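Long-range contact in mannan endo-1,4-beta-mannosidase (Bacillus subtilis, PDB 3CBW), which hydrolyses internal beta-1,4-mannosidic linkages in mannan, galactomannan and glucomannan, and takes part in glucomannan degradation: residues Met100-His114 and Glu161-His175. The protein carries 3 engineered substitutions. Residues are numbered along the deposited sequence; the frame is centred on the assembly and turned at random.
Sequences MSYWKNGGIPQISLH and ELENQGVPVLFRPLH
Gln110 and Arg172 both set CG opposite the backbone N (chi1 -177° for each); a bend at chi2 of Gln110 and at chi3 of Arg172 then brings amide and guanidinium together, their planes only 18° apart. Arg172 NE donates to Gln110 OE1 at 2.8 Å, at the guanidinium edge, so the amide helps fix the rotation of the arginine. A water accepts from Gln110 NE2 and Arg172 NH2 and donates to Ser112 OG; Asp76 OD2 hydrogen-bonds both Ser112 OG and His114 ND1. Arg172 NH1 and NH2 form salt bridges to Asp249 and to Glu275, the probable nucleophile. The strands carrying them run parallel, joined by bonds such as Ile111 N to Leu170 O (2.8 Å). On the opposite sheet face from Gln110, Ile111 CD1 meets Leu162 CD1 (3.8 Å) and Val169 CG1. Before the strands, in one of its two conformers, Pro168 CD makes a CH-pi contact over the Trp103 six-membered ring, 3.5 Å from its centroid. At the far end, His175 turns its edge to the face of His114 in an offset edge-to-face pair, planes at 61°. Neighbouring parallel strands, each preceded by a helix, belong to the family 26 TIM barrel; at their C-terminal ends and the following loop lie His114, which probably binds substrate, and His175, which probably keeps the nucleophile in position.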
loop_
_atom_site.group_PDB
_atom_site.type_symbol
_atom_site.label_atom_id
_atom_site.label_comp_id
_atom_site.label_asym_id
_atom_site.label_seq_id
_atom_site.Cartn_x
_atom_site.Cartn_y
_atom_site.Cartn_z
ATOM N N MET A 100 -3.876 -4.343 -14.662
ATOM C CA MET A 100 -3.771 -3.556 -15.888
ATOM C C MET A 100 -5.146 -3.165 -16.416
ATOM O O MET A 100 -5.371 -2.019 -16.805
ATOM C CB MET A 100 -2.989 -4.334 -16.945
ATOM C CG MET A 100 -1.549 -4.660 -16.535
ATOM S SD MET A 100 -0.549 -5.591 -17.738
ATOM C CE MET A 100 -1.867 -6.025 -18.890
ATOM N N SER A 101 -6.079 -4.106 -16.377
ATOM C CA SER A 101 -7.440 -3.838 -16.817
ATOM C C SER A 101 -8.112 -2.810 -15.926
ATOM O O SER A 101 -8.904 -1.988 -16.403
ATOM C CB SER A 101 -8.260 -5.122 -16.829
ATOM O OG SER A 101 -7.729 -6.057 -17.748
ATOM N N TYR A 102 -7.788 -2.844 -14.633
ATOM C CA TYR A 102 -8.381 -1.889 -13.702
ATOM C C TYR A 102 -7.979 -0.468 -14.063
ATOM O O TYR A 102 -8.829 0.437 -14.074
ATOM C CB TYR A 102 -8.020 -2.205 -12.239
ATOM C CG TYR A 102 -9.166 -1.924 -11.294
ATOM C CD1 TYR A 102 -9.224 -0.748 -10.553
ATOM C CD2 TYR A 102 -10.211 -2.834 -11.160
ATOM C CE1 TYR A 102 -10.293 -0.487 -9.709
ATOM C CE2 TYR A 102 -11.279 -2.588 -10.309
ATOM C CZ TYR A 102 -11.312 -1.413 -9.582
ATOM O OH TYR A 102 -12.391 -1.183 -8.762
ATOM N N TRP A 103 -6.698 -0.275 -14.386
ATOM C CA TRP A 103 -6.206 1.012 -14.878
ATOM C C TRP A 103 -6.887 1.427 -16.182
ATOM O O TRP A 103 -7.364 2.568 -16.318
ATOM C CB TRP A 103 -4.690 0.980 -15.065
ATOM C CG TRP A 103 -4.166 2.165 -15.818
ATOM C CD1 TRP A 103 -3.760 2.193 -17.123
ATOM C CD2 TRP A 103 -4.039 3.500 -15.328
ATOM N NE1 TRP A 103 -3.372 3.464 -17.469
ATOM C CE2 TRP A 103 -3.532 4.284 -16.385
ATOM C CE3 TRP A 103 -4.287 4.111 -14.091
ATOM C CZ2 TRP A 103 -3.291 5.643 -16.250
ATOM C CZ3 TRP A 103 -4.039 5.465 -13.963
ATOM C CH2 TRP A 103 -3.538 6.214 -15.037
ATOM N N LYS A 104 -6.931 0.511 -17.149
ATOM C CA LYS A 104 -7.600 0.772 -18.430
ATOM C C LYS A 104 -9.032 1.255 -18.228
ATOM O O LYS A 104 -9.505 2.142 -18.939
ATOM C CB LYS A 104 -7.586 -0.506 -19.280
ATOM C CG LYS A 104 -8.350 -0.438 -20.597
ATOM C CD LYS A 104 -7.633 0.403 -21.638
ATOM C CE LYS A 104 -8.252 0.225 -23.021
ATOM N NZ LYS A 104 -7.886 -1.092 -23.628
ATOM N N ASN A 105 -9.708 0.684 -17.236
ATOM C CA ASN A 105 -11.112 0.956 -16.974
ATOM C C ASN A 105 -11.388 1.986 -15.886
ATOM O O ASN A 105 -12.505 2.075 -15.367
ATOM C CB ASN A 105 -11.860 -0.344 -16.725
ATOM C CG ASN A 105 -11.972 -1.174 -17.973
ATOM O OD1 ASN A 105 -12.523 -0.730 -18.980
ATOM N ND2 ASN A 105 -11.446 -2.380 -17.927
ATOM N N GLY A 106 -10.371 2.782 -15.555
ATOM C CA GLY A 106 -10.604 3.995 -14.771
ATOM C C GLY A 106 -10.269 3.954 -13.291
ATOM O O GLY A 106 -10.696 4.836 -12.550
ATOM N N GLY A 107 -9.509 2.950 -12.854
ATOM C CA GLY A 107 -9.013 2.901 -11.480
ATOM C C GLY A 107 -7.496 2.893 -11.458
ATOM O O GLY A 107 -6.846 3.214 -12.465
ATOM N N ILE A 108 -6.924 2.553 -10.302
ATOM C CA ILE A 108 -5.468 2.499 -10.129
ATOM C C ILE A 108 -5.124 1.252 -9.311
ATOM O O ILE A 108 -5.756 0.983 -8.286
ATOM C CB ILE A 108 -4.914 3.741 -9.363
ATOM C CG1 ILE A 108 -5.232 5.066 -10.058
ATOM C CG2 ILE A 108 -3.399 3.629 -9.150
ATOM C CD1 ILE A 108 -4.940 6.287 -9.172
ATOM N N PRO A 109 -4.139 0.465 -9.764
ATOM C CA PRO A 109 -3.729 -0.703 -8.976
ATOM C C PRO A 109 -2.763 -0.372 -7.845
ATOM O O PRO A 109 -1.997 0.593 -7.917
ATOM C CB PRO A 109 -3.076 -1.607 -10.025
ATOM C CG PRO A 109 -2.470 -0.636 -10.998
ATOM C CD PRO A 109 -3.410 0.555 -11.049
ATOM N N GLN A 110 -2.804 -1.220 -6.826
ATOM C CA GLN A 110 -1.920 -1.128 -5.669
ATOM C C GLN A 110 -1.377 -2.513 -5.382
ATOM O O GLN A 110 -2.126 -3.493 -5.383
ATOM C CB GLN A 110 -2.684 -0.606 -4.447
ATOM C CG GLN A 110 -1.847 -0.388 -3.181
ATOM C CD GLN A 110 -1.926 -1.480 -2.106
ATOM O OE1 GLN A 110 -1.596 -1.198 -0.952
ATOM N NE2 GLN A 110 -2.354 -2.700 -2.453
ATOM N N ILE A 111 -0.080 -2.595 -5.108
ATOM C CA ILE A 111 0.559 -3.865 -4.749
ATOM C C ILE A 111 1.277 -3.770 -3.408
ATOM O O ILE A 111 2.056 -2.839 -3.176
ATOM C CB ILE A 111 1.548 -4.320 -5.864
ATOM C CG1 ILE A 111 0.760 -4.613 -7.147
ATOM C CG2 ILE A 111 2.363 -5.541 -5.424
ATOM C CD1 ILE A 111 1.601 -4.831 -8.399
ATOM N N SER A 112 0.982 -4.735 -2.537
ATOM C CA SER A 112 1.725 -4.952 -1.292
ATOM C C SER A 112 2.386 -6.320 -1.331
ATOM O O SER A 112 2.166 -7.090 -2.260
ATOM C CB SER A 112 0.805 -4.845 -0.069
ATOM O OG SER A 112 -0.228 -5.822 -0.101
ATOM N N LEU A 113 3.207 -6.602 -0.322
ATOM C CA LEU A 113 3.995 -7.835 -0.292
ATOM C C LEU A 113 4.087 -8.431 1.103
ATOM O O LEU A 113 4.800 -7.907 1.964
ATOM C CB LEU A 113 5.423 -7.565 -0.763
ATOM C CG LEU A 113 5.617 -6.948 -2.154
ATOM C CD1 LEU A 113 7.011 -6.384 -2.337
ATOM C CD2 LEU A 113 5.307 -7.967 -3.237
ATOM N N HIS A 114 3.414 -9.556 1.321
ATOM C CA HIS A 114 3.616 -10.323 2.563
ATOM C C HIS A 114 4.818 -11.251 2.400
ATOM O O HIS A 114 4.680 -12.475 2.340
ATOM C CB HIS A 114 2.352 -11.073 2.954
ATOM C CG HIS A 114 1.325 -10.189 3.592
ATOM N ND1 HIS A 114 0.742 -9.127 2.932
ATOM C CD2 HIS A 114 0.799 -10.192 4.841
ATOM C CE1 HIS A 114 -0.110 -8.522 3.744
ATOM N NE2 HIS A 114 -0.099 -9.153 4.906
ATOM N N GLU A 161 5.726 -6.231 -16.251
ATOM C CA GLU A 161 4.575 -6.481 -17.112
ATOM C C GLU A 161 3.624 -5.272 -17.115
ATOM O O GLU A 161 3.112 -4.861 -18.154
ATOM C CB GLU A 161 3.843 -7.750 -16.686
ATOM C CG GLU A 161 2.726 -8.106 -17.639
ATOM C CD GLU A 161 1.964 -9.352 -17.252
ATOM O OE1 GLU A 161 2.226 -9.945 -16.171
ATOM O OE2 GLU A 161 1.083 -9.723 -18.054
ATOM N N LEU A 162 3.415 -4.678 -15.944
ATOM C CA LEU A 162 2.560 -3.498 -15.826
ATOM C C LEU A 162 3.227 -2.278 -16.459
ATOM O O LEU A 162 2.565 -1.492 -17.140
ATOM C CB LEU A 162 2.214 -3.233 -14.352
ATOM C CG LEU A 162 1.649 -4.449 -13.596
ATOM C CD1 LEU A 162 1.632 -4.202 -12.101
ATOM C CD2 LEU A 162 0.288 -4.849 -14.086
ATOM N N GLU A 163 4.536 -2.137 -16.271
ATOM C CA GLU A 163 5.268 -1.014 -16.842
ATOM C C GLU A 163 5.192 -1.003 -18.367
ATOM O O GLU A 163 5.134 0.064 -18.982
ATOM C CB GLU A 163 6.718 -1.060 -16.386
ATOM C CG GLU A 163 7.471 0.210 -16.714
ATOM C CD GLU A 163 8.943 0.087 -16.503
ATOM O OE1 GLU A 163 9.429 -1.054 -16.348
ATOM O OE2 GLU A 163 9.606 1.142 -16.472
ATOM N N ASN A 164 5.183 -2.192 -18.968
ATOM C CA ASN A 164 5.115 -2.326 -20.432
ATOM C C ASN A 164 3.833 -1.764 -21.030
ATOM O O ASN A 164 3.790 -1.436 -22.224
ATOM C CB ASN A 164 5.280 -3.789 -20.844
ATOM C CG ASN A 164 6.696 -4.297 -20.643
ATOM O OD1 ASN A 164 7.628 -3.518 -20.473
ATOM N ND2 ASN A 164 6.866 -5.615 -20.676
ATOM N N GLN A 165 2.795 -1.647 -20.208
ATOM C CA GLN A 165 1.550 -1.013 -20.647
ATOM C C GLN A 165 1.381 0.387 -20.048
ATOM O O GLN A 165 0.295 0.969 -20.120
ATOM C CB GLN A 165 0.349 -1.888 -20.295
ATOM C CG GLN A 165 0.298 -3.211 -21.026
ATOM C CD GLN A 165 -0.392 -3.084 -22.360
ATOM O OE1 GLN A 165 0.198 -2.616 -23.332
ATOM N NE2 GLN A 165 -1.660 -3.491 -22.413
ATOM N N GLY A 166 2.443 0.911 -19.435
ATOM C CA GLY A 166 2.403 2.267 -18.878
ATOM C C GLY A 166 1.479 2.431 -17.674
ATOM O O GLY A 166 0.986 3.529 -17.423
ATOM N N VAL A 167 1.240 1.350 -16.931
ATOM C CA VAL A 167 0.296 1.373 -15.815
ATOM C C VAL A 167 0.992 1.829 -14.530
ATOM O O VAL A 167 1.904 1.148 -14.055
ATOM C CB VAL A 167 -0.289 -0.027 -15.599
ATOM C CG1 VAL A 167 -1.182 -0.071 -14.363
ATOM C CG2 VAL A 167 -1.049 -0.477 -16.850
ATOM N N PRO A 168 0.571 2.976 -13.956
ATOM C CA PRO A 168 1.119 3.403 -12.670
ATOM C C PRO A 168 0.668 2.444 -11.570
ATOM O O PRO A 168 -0.468 1.967 -11.599
ATOM C CB PRO A 168 0.471 4.772 -12.454
ATOM C CG PRO A 168 -0.803 4.711 -13.219
ATOM C CD PRO A 168 -0.512 3.863 -14.423
ATOM N N VAL A 169 1.542 2.211 -10.602
ATOM C CA VAL A 169 1.249 1.287 -9.508
ATOM C C VAL A 169 1.590 1.938 -8.179
ATOM O O VAL A 169 2.701 2.445 -8.001
ATOM C CB VAL A 169 2.108 -0.003 -9.631
ATOM C CG1 VAL A 169 1.956 -0.924 -8.409
ATOM C CG2 VAL A 169 1.773 -0.747 -10.906
ATOM N N LEU A 170 0.638 1.900 -7.250
ATOM C CA LEU A 170 0.901 2.273 -5.868
ATOM C C LEU A 170 1.613 1.079 -5.235
ATOM O O LEU A 170 1.002 0.035 -5.003
ATOM C CB LEU A 170 -0.419 2.557 -5.162
ATOM C CG LEU A 170 -1.205 3.770 -5.663
ATOM C CD1 LEU A 170 -2.636 3.786 -5.126
ATOM C CD2 LEU A 170 -0.487 5.071 -5.317
ATOM N N PHE A 171 2.911 1.232 -4.984
ATOM C CA PHE A 171 3.756 0.116 -4.528
ATOM C C PHE A 171 4.071 0.332 -3.062
ATOM O O PHE A 171 4.682 1.344 -2.689
ATOM C CB PHE A 171 5.031 0.050 -5.365
ATOM C CG PHE A 171 5.916 -1.116 -5.042
ATOM C CD1 PHE A 171 5.458 -2.415 -5.209
ATOM C CD2 PHE A 171 7.226 -0.916 -4.622
ATOM C CE1 PHE A 171 6.268 -3.502 -4.928
ATOM C CE2 PHE A 171 8.060 -2.001 -4.354
ATOM C CZ PHE A 171 7.582 -3.302 -4.501
ATOM N N ARG A 172 3.606 -0.593 -2.230
ATOM C CA ARG A 172 3.635 -0.402 -0.788
ATOM C C ARG A 172 4.370 -1.570 -0.126
ATOM O O ARG A 172 3.737 -2.470 0.406
ATOM C CB ARG A 172 2.193 -0.278 -0.276
ATOM C CG ARG A 172 2.064 0.010 1.216
ATOM C CD ARG A 172 0.605 0.233 1.584
ATOM N NE ARG A 172 -0.235 -0.956 1.441
ATOM C CZ ARG A 172 -0.592 -1.770 2.424
ATOM N NH1 ARG A 172 -0.191 -1.556 3.667
ATOM N NH2 ARG A 172 -1.358 -2.808 2.164
ATOM N N PRO A 173 5.714 -1.543 -0.144
ATOM C CA PRO A 173 6.516 -2.625 0.425
ATOM C C PRO A 173 6.787 -2.417 1.916
ATOM O O PRO A 173 6.798 -1.279 2.400
ATOM C CB PRO A 173 7.826 -2.496 -0.335
ATOM C CG PRO A 173 7.985 -1.002 -0.520
ATOM C CD PRO A 173 6.565 -0.491 -0.746
ATOM N N LEU A 174 7.029 -3.511 2.639
ATOM C CA LEU A 174 7.576 -3.435 4.002
ATOM C C LEU A 174 6.696 -2.606 4.927
ATOM O O LEU A 174 7.174 -1.771 5.701
ATOM C CB LEU A 174 9.002 -2.885 3.982
ATOM C CG LEU A 174 10.023 -3.606 3.108
ATOM C CD1 LEU A 174 11.320 -2.827 3.133
ATOM C CD2 LEU A 174 10.249 -5.039 3.560
ATOM N N HIS A 175 5.395 -2.882 4.875
ATOM C CA HIS A 175 4.409 -2.121 5.635
ATOM C C HIS A 175 4.362 -2.545 7.105
ATOM O O HIS A 175 4.868 -3.610 7.485
ATOM C CB HIS A 175 3.038 -2.268 4.972
ATOM C CG HIS A 175 2.508 -3.665 4.954
ATOM N ND1 HIS A 175 3.140 -4.711 4.305
ATOM C CD2 HIS A 175 1.349 -4.166 5.447
ATOM C CE1 HIS A 175 2.408 -5.804 4.448
ATOM N NE2 HIS A 175 1.310 -5.498 5.119
HETATM O O HOH W 1 -2.548 -4.548 -0.224
HETATM O O HOH W 2 4.203 -4.837 1.625
HETATM O O HOH W 3 6.997 -6.387 2.510
#